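Local atomic coordinates of hypoxanthine phosphoribosyltransferase (Leishmania donovani, PDB entry 7CMJ), a protein that transfers the 5-phosphoribosyl group of phosphoribosylpyrophosphate onto hypoxanthine or guanine, making IMP or GMP in the purine salvage pathway. Residues K87-C92 with L110-S115; L154-S159 with V171-H176. All blocks are in the same frame, centred on the assembly; numbering follows the deposited sequence.

Contact 1 of 2, residues K87-C92 with L110-S115. With PO4 (phosphate ion), chain J.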
loop_
_atom_site.group_PDB
_atom_site.type_symbol
_atom_site.label_atom_id
_atom_site.label_comp_id
_atom_site.label_asym_id
_atom_site.label_seq_id
_atom_site.Cartn_x
_atom_site.Cartn_y
_atom_site.Cartn_z
ATOM N N LYS A 87 18.866 -5.491 10.359
ATOM C CA LYS A 87 17.781 -4.544 10.122
ATOM C C LYS A 87 16.520 -5.345 9.820
ATOM O O LYS A 87 16.588 -6.522 9.443
ATOM C CB LYS A 87 18.097 -3.576 8.972
ATOM C CG LYS A 87 19.283 -2.702 9.273
ATOM C CD LYS A 87 19.419 -1.524 8.337
ATOM C CE LYS A 87 20.520 -0.592 8.796
ATOM N NZ LYS A 87 21.105 0.148 7.649
ATOM N N VAL A 88 15.358 -4.720 10.003
ATOM C CA VAL A 88 14.084 -5.410 9.815
ATOM C C VAL A 88 13.216 -4.664 8.810
ATOM O O VAL A 88 12.955 -3.463 8.958
ATOM C CB VAL A 88 13.318 -5.580 11.136
ATOM C CG1 VAL A 88 12.233 -6.643 10.961
ATOM C CG2 VAL A 88 14.263 -5.930 12.273
ATOM N N GLU A 89 12.720 -5.393 7.826
ATOM C CA GLU A 89 11.737 -4.872 6.894
ATOM C C GLU A 89 10.506 -5.764 6.919
ATOM O O GLU A 89 10.597 -6.968 7.174
ATOM C CB GLU A 89 12.316 -4.789 5.488
ATOM C CG GLU A 89 13.439 -3.773 5.363
ATOM C CD GLU A 89 12.939 -2.334 5.435
ATOM O OE1 GLU A 89 13.793 -1.431 5.548
ATOM O OE2 GLU A 89 11.701 -2.101 5.387
ATOM N N PHE A 90 9.349 -5.163 6.676
ATOM C CA PHE A 90 8.096 -5.901 6.648
ATOM C C PHE A 90 7.466 -5.807 5.272
ATOM O O PHE A 90 7.496 -4.752 4.627
ATOM C CB PHE A 90 7.129 -5.377 7.689
ATOM C CG PHE A 90 7.723 -5.294 9.054
ATOM C CD1 PHE A 90 7.461 -6.282 10.002
ATOM C CD2 PHE A 90 8.565 -4.238 9.395
ATOM C CE1 PHE A 90 8.015 -6.214 11.249
ATOM C CE2 PHE A 90 9.121 -4.161 10.650
ATOM C CZ PHE A 90 8.847 -5.155 11.581
ATOM N N ILE A 91 6.902 -6.916 4.821
ATOM C CA ILE A 91 6.062 -6.902 3.639
ATOM C C ILE A 91 4.731 -7.534 4.005
ATOM O O ILE A 91 4.616 -8.293 4.967
ATOM C CB ILE A 91 6.708 -7.621 2.442
ATOM C CG1 ILE A 91 6.831 -9.114 2.704
ATOM C CG2 ILE A 91 8.080 -7.037 2.144
ATOM C CD1 ILE A 91 7.214 -9.872 1.427
ATOM N N CYS A 92 3.708 -7.179 3.243
ATOM C CA CYS A 92 2.383 -7.733 3.467
ATOM C C CYS A 92 1.730 -7.930 2.113
ATOM O O CYS A 92 1.676 -7.001 1.305
ATOM C CB CYS A 92 1.527 -6.829 4.362
ATOM S SG CYS A 92 -0.043 -7.570 4.911
ATOM N N LEU A 110 2.523 -3.991 1.121
ATOM C CA LEU A 110 3.575 -3.245 1.800
ATOM C C LEU A 110 4.894 -3.796 1.307
ATOM O O LEU A 110 5.182 -4.983 1.494
ATOM C CB LEU A 110 3.479 -3.352 3.316
ATOM C CG LEU A 110 4.579 -2.596 4.071
ATOM C CD1 LEU A 110 4.365 -1.107 3.872
ATOM C CD2 LEU A 110 4.557 -2.947 5.566
ATOM N N ASP A 111 5.671 -2.923 0.687
ATOM C CA ASP A 111 7.014 -3.209 0.213
ATOM C C ASP A 111 8.025 -2.655 1.218
ATOM O O ASP A 111 7.685 -1.879 2.121
ATOM C CB ASP A 111 7.199 -2.597 -1.177
ATOM C CG ASP A 111 8.376 -3.169 -1.928
ATOM O OD1 ASP A 111 8.650 -2.649 -3.033
ATOM O OD2 ASP A 111 9.022 -4.123 -1.437
ATOM N N VAL A 112 9.284 -3.063 1.066
ATOM C CA VAL A 112 10.302 -2.687 2.047
ATOM C C VAL A 112 10.559 -1.176 2.009
ATOM O O VAL A 112 10.442 -0.526 0.961
ATOM C CB VAL A 112 11.599 -3.485 1.810
ATOM C CG1 VAL A 112 11.372 -4.945 2.117
ATOM C CG2 VAL A 112 12.054 -3.338 0.376
ATOM N N ARG A 113 10.923 -0.611 3.174
ATOM C CA ARG A 113 11.208 0.820 3.320
ATOM C C ARG A 113 12.626 1.185 2.882
ATOM O O ARG A 113 12.857 2.300 2.402
ATOM C CB ARG A 113 10.981 1.244 4.779
ATOM C CG ARG A 113 11.457 2.648 5.162
ATOM C CD ARG A 113 11.640 2.794 6.686
ATOM N NE ARG A 113 10.353 2.832 7.391
ATOM C CZ ARG A 113 10.197 2.941 8.712
ATOM N NH1 ARG A 113 11.256 3.025 9.512
ATOM N NH2 ARG A 113 8.969 2.966 9.232
ATOM N N ASP A 114 13.585 0.287 3.067
ATOM C CA ASP A 114 14.946 0.490 2.599
ATOM C C ASP A 114 15.164 -0.290 1.312
ATOM O O ASP A 114 14.680 -1.416 1.169
ATOM C CB ASP A 114 15.981 0.028 3.628
ATOM C CG ASP A 114 15.949 0.832 4.915
ATOM O OD1 ASP A 114 15.613 2.037 4.877
ATOM O OD2 ASP A 114 16.282 0.240 5.968
ATOM N N SER A 115 15.888 0.321 0.374
ATOM C CA SER A 115 16.463 -0.432 -0.726
ATOM C C SER A 115 17.259 -1.607 -0.176
ATOM O O SER A 115 17.919 -1.500 0.861
ATOM C CB SER A 115 17.383 0.458 -1.563
ATOM O OG SER A 115 18.250 -0.321 -2.385
HETATM P P PO4 J . 9.773 3.741 13.142
HETATM O O1 PO4 J . 8.756 4.832 12.914
HETATM O O2 PO4 J . 9.518 2.613 12.190
HETATM O O3 PO4 J . 9.572 3.234 14.544
HETATM O O4 PO4 J . 11.186 4.259 12.963
HETATM O O HOH W 1 19.090 1.612 6.137
#
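Lys87 and Asp114 meet through a water at one border of the phosphoribosyltransferase sheet, where strand 86-94 is lined by the end of strand 107-110 and the loop after it, running antiparallel. Lys87 NZ donates to the water, which in turn gives a weak bond to Asp114 OD2. Two residues on, Glu89 carries the centre of the contact. Its CB packs 3.5 Å from Val112 CG1, and a bend at chi2 (-72°) brings the carboxylate to the loop backbone, where two successive amides hold it. Arg113 N reaches OE2 at 2.8 Å with a fairly straight N-H (162°), while Asp114 N reaches OE1 at 3.0 Å; both come from above the carboxylate plane. OE1 also makes a salt bridge with Lys66 of a second subunit; its closeness to Asp114 OD2 is doubtful at this resolution. Arg113 itself leaves the loop toward Glu188 of the second subunit, its salt-bridge partner, and its NH1 and NH2 converge on O2 of a phosphate ion at the guanidinium edge. Phe90 lays its CB near Leu110 CD2 and sends its ring away to an edge-to-face stack with Phe69 of that second subunit. The side chains of Ile91 and Val112 lie side by side, pointing the same way, with Ile91 CG2 3.9 Å from Val112 CG1. At Cys92 true strand pairing takes over: Cys92 N bonds Leu110 O, and Leu110 N returns to Cys92 O at 3.1 Å.

Contact 2 of 2, residues L154-S159 with V171-H176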
loop_
_atom_site.group_PDB
_atom_site.type_symbol
_atom_site.label_atom_id
_atom_site.label_comp_id
_atom_site.label_asym_id
_atom_site.label_seq_id
_atom_site.Cartn_x
_atom_site.Cartn_y
_atom_site.Cartn_z
ATOM N N LEU A 154 10.143 -21.219 10.478
ATOM C CA LEU A 154 10.111 -21.687 11.857
ATOM C C LEU A 154 9.613 -23.123 11.915
ATOM O O LEU A 154 10.244 -23.982 12.527
ATOM C CB LEU A 154 9.240 -20.770 12.726
ATOM C CG LEU A 154 8.973 -21.430 14.084
ATOM C CD1 LEU A 154 10.224 -21.297 14.975
ATOM C CD2 LEU A 154 7.746 -20.824 14.758
ATOM N N LEU A 155 8.530 -23.409 11.230
ATOM C CA LEU A 155 7.935 -24.729 11.184
ATOM C C LEU A 155 8.164 -25.333 9.802
ATOM O O LEU A 155 7.528 -24.916 8.828
ATOM C CB LEU A 155 6.445 -24.649 11.486
ATOM C CG LEU A 155 6.067 -24.255 12.903
ATOM C CD1 LEU A 155 4.568 -24.437 13.049
ATOM C CD2 LEU A 155 6.834 -25.094 13.941
ATOM N N ASP A 156 9.070 -26.306 9.719
ATOM C CA ASP A 156 9.235 -27.141 8.531
ATOM C C ASP A 156 8.274 -28.326 8.634
ATOM O O ASP A 156 8.485 -29.239 9.440
ATOM C CB ASP A 156 10.683 -27.604 8.424
ATOM C CG ASP A 156 11.044 -28.115 7.045
ATOM O OD1 ASP A 156 10.401 -27.720 6.045
ATOM O OD2 ASP A 156 11.994 -28.922 6.974
ATOM N N LYS A 157 7.210 -28.307 7.832
ATOM C CA LYS A 157 6.221 -29.372 7.724
ATOM C C LYS A 157 6.611 -30.336 6.609
ATOM O O LYS A 157 7.417 -29.992 5.731
ATOM C CB LYS A 157 4.829 -28.778 7.456
ATOM C CG LYS A 157 4.760 -27.880 6.224
ATOM C CD LYS A 157 3.361 -27.330 5.954
ATOM C CE LYS A 157 2.733 -27.961 4.710
ATOM N NZ LYS A 157 1.561 -27.179 4.213
ATOM N N PRO A 158 6.054 -31.551 6.616
ATOM C CA PRO A 158 6.381 -32.534 5.572
ATOM C C PRO A 158 6.289 -31.970 4.161
ATOM O O PRO A 158 5.300 -31.329 3.787
ATOM C CB PRO A 158 5.345 -33.637 5.799
ATOM C CG PRO A 158 5.086 -33.584 7.252
ATOM C CD PRO A 158 5.156 -32.128 7.632
ATOM N N SER A 159 7.344 -32.214 3.382
ATOM C CA SER A 159 7.479 -31.724 2.016
ATOM C C SER A 159 8.567 -32.518 1.311
ATOM O O SER A 159 9.543 -32.948 1.933
ATOM C CB SER A 159 7.813 -30.230 1.967
ATOM O OG SER A 159 8.679 -29.851 3.021
ATOM N N VAL A 171 13.733 -24.370 11.436
ATOM C CA VAL A 171 13.966 -24.325 12.878
ATOM C C VAL A 171 13.458 -25.600 13.540
ATOM O O VAL A 171 14.237 -26.369 14.124
ATOM C CB VAL A 171 13.299 -23.092 13.513
ATOM C CG1 VAL A 171 13.685 -22.966 14.992
ATOM C CG2 VAL A 171 13.644 -21.825 12.739
ATOM N N ILE A 172 12.148 -25.830 13.477
ATOM C CA ILE A 172 11.551 -27.030 14.047
ATOM C C ILE A 172 10.907 -27.839 12.931
ATOM O O ILE A 172 9.960 -27.377 12.286
ATOM C CB ILE A 172 10.523 -26.712 15.137
ATOM C CG1 ILE A 172 11.172 -25.909 16.253
ATOM C CG2 ILE A 172 10.022 -28.003 15.736
ATOM C CD1 ILE A 172 10.239 -25.611 17.406
ATOM N N THR A 173 11.421 -29.044 12.710
ATOM C CA THR A 173 10.786 -29.993 11.814
ATOM C C THR A 173 9.588 -30.607 12.513
ATOM O O THR A 173 9.692 -31.069 13.645
ATOM C CB THR A 173 11.764 -31.081 11.395
ATOM O OG1 THR A 173 12.681 -30.542 10.438
ATOM C CG2 THR A 173 11.022 -32.238 10.770
ATOM N N ILE A 174 8.458 -30.653 11.816
ATOM C CA ILE A 174 7.163 -30.806 12.476
ATOM C C ILE A 174 6.234 -31.603 11.581
ATOM O O ILE A 174 6.348 -31.553 10.354
ATOM C CB ILE A 174 6.576 -29.435 12.796
ATOM C CG1 ILE A 174 5.919 -29.467 14.148
ATOM C CG2 ILE A 174 5.675 -28.920 11.677
ATOM C CD1 ILE A 174 6.913 -29.479 15.239
ATOM N N PRO A 175 5.335 -32.395 12.169
ATOM C CA PRO A 175 4.324 -33.081 11.350
ATOM C C PRO A 175 3.233 -32.118 10.901
ATOM O O PRO A 175 3.076 -31.023 11.434
ATOM C CB PRO A 175 3.762 -34.163 12.289
ATOM C CG PRO A 175 4.064 -33.667 13.668
ATOM C CD PRO A 175 5.322 -32.845 13.574
ATOM N N HIS A 176 2.496 -32.525 9.868
ATOM C CA HIS A 176 1.477 -31.651 9.297
ATOM C C HIS A 176 0.299 -31.534 10.255
ATOM O O HIS A 176 -0.305 -32.544 10.624
ATOM C CB HIS A 176 1.011 -32.176 7.939
ATOM C CG HIS A 176 0.096 -31.232 7.225
ATOM N ND1 HIS A 176 0.521 -30.010 6.751
ATOM C CD2 HIS A 176 -1.230 -31.303 6.946
ATOM C CE1 HIS A 176 -0.494 -29.382 6.186
ATOM N NE2 HIS A 176 -1.571 -30.140 6.296
#
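Lys157 and His176 run side by side just beyond a short parallel pairing, the edge of the phosphoribosyltransferase sheet, where strands 155-156 and 169-173 are joined through helix 161-164 as a beta-alpha-beta unit. From Lys157, CB sits 4.3 Å from Ile174 CG2. With chi1 at 56°, CG falls between the backbone N and the carbonyl carbon; CD then comes to the edge of the His176 ring, in its plane. A bend at chi3 follows, and CE and NZ continue past the same ring edge. NZ ends in a salt bridge with Asp129, the probable proton acceptor of catalysis, and Lys157 itself probably binds GMP.

Behind the lysine the backbones are laced by three hydrogen bonds. Ile172 N meets Leu154 O at 2.8 Å, Asp156 N takes Ile172 O at 2.9 Å, and Ile174 N takes Asp156 O. Leu154 CD1 packs 3.8 Å from Val171 CG1, tucked against Phe71 of helix 69-81. Leu155 shares its face of the sheet with Ile172, whose side chain also leans on helix 30-47. Asp156 and Thr173 point together from the other face. Past the strands Ile174 O accepts a weaker CA-H contact: Lys157 CA lies 3.4 Å from Ile174 O, with 165° at the hydrogen.

Contacts 1 and 2 sit at the two outermost strands of the same seven-stranded mixed sheet, on opposite sides of the chain's centre; their centres are 26 Å apart and their nearest atoms about 15 Å, so they do not touch. Contact 1 faces other subunits of the tetramer, whereas no other chain of the assembly reaches contact 2. Both approach the catalytic region: the side chains of Ile91 and Leu154 lie about 10 Å and about 9 Å from the barium ion, which Glu125 and Asp126 hold. The side chains of Cys92 and of Lys66 in the same chain, a probable GMP-binding residue, are about 6 Å apart, while contact 2 itself holds Lys157, probably another GMP-binding residue.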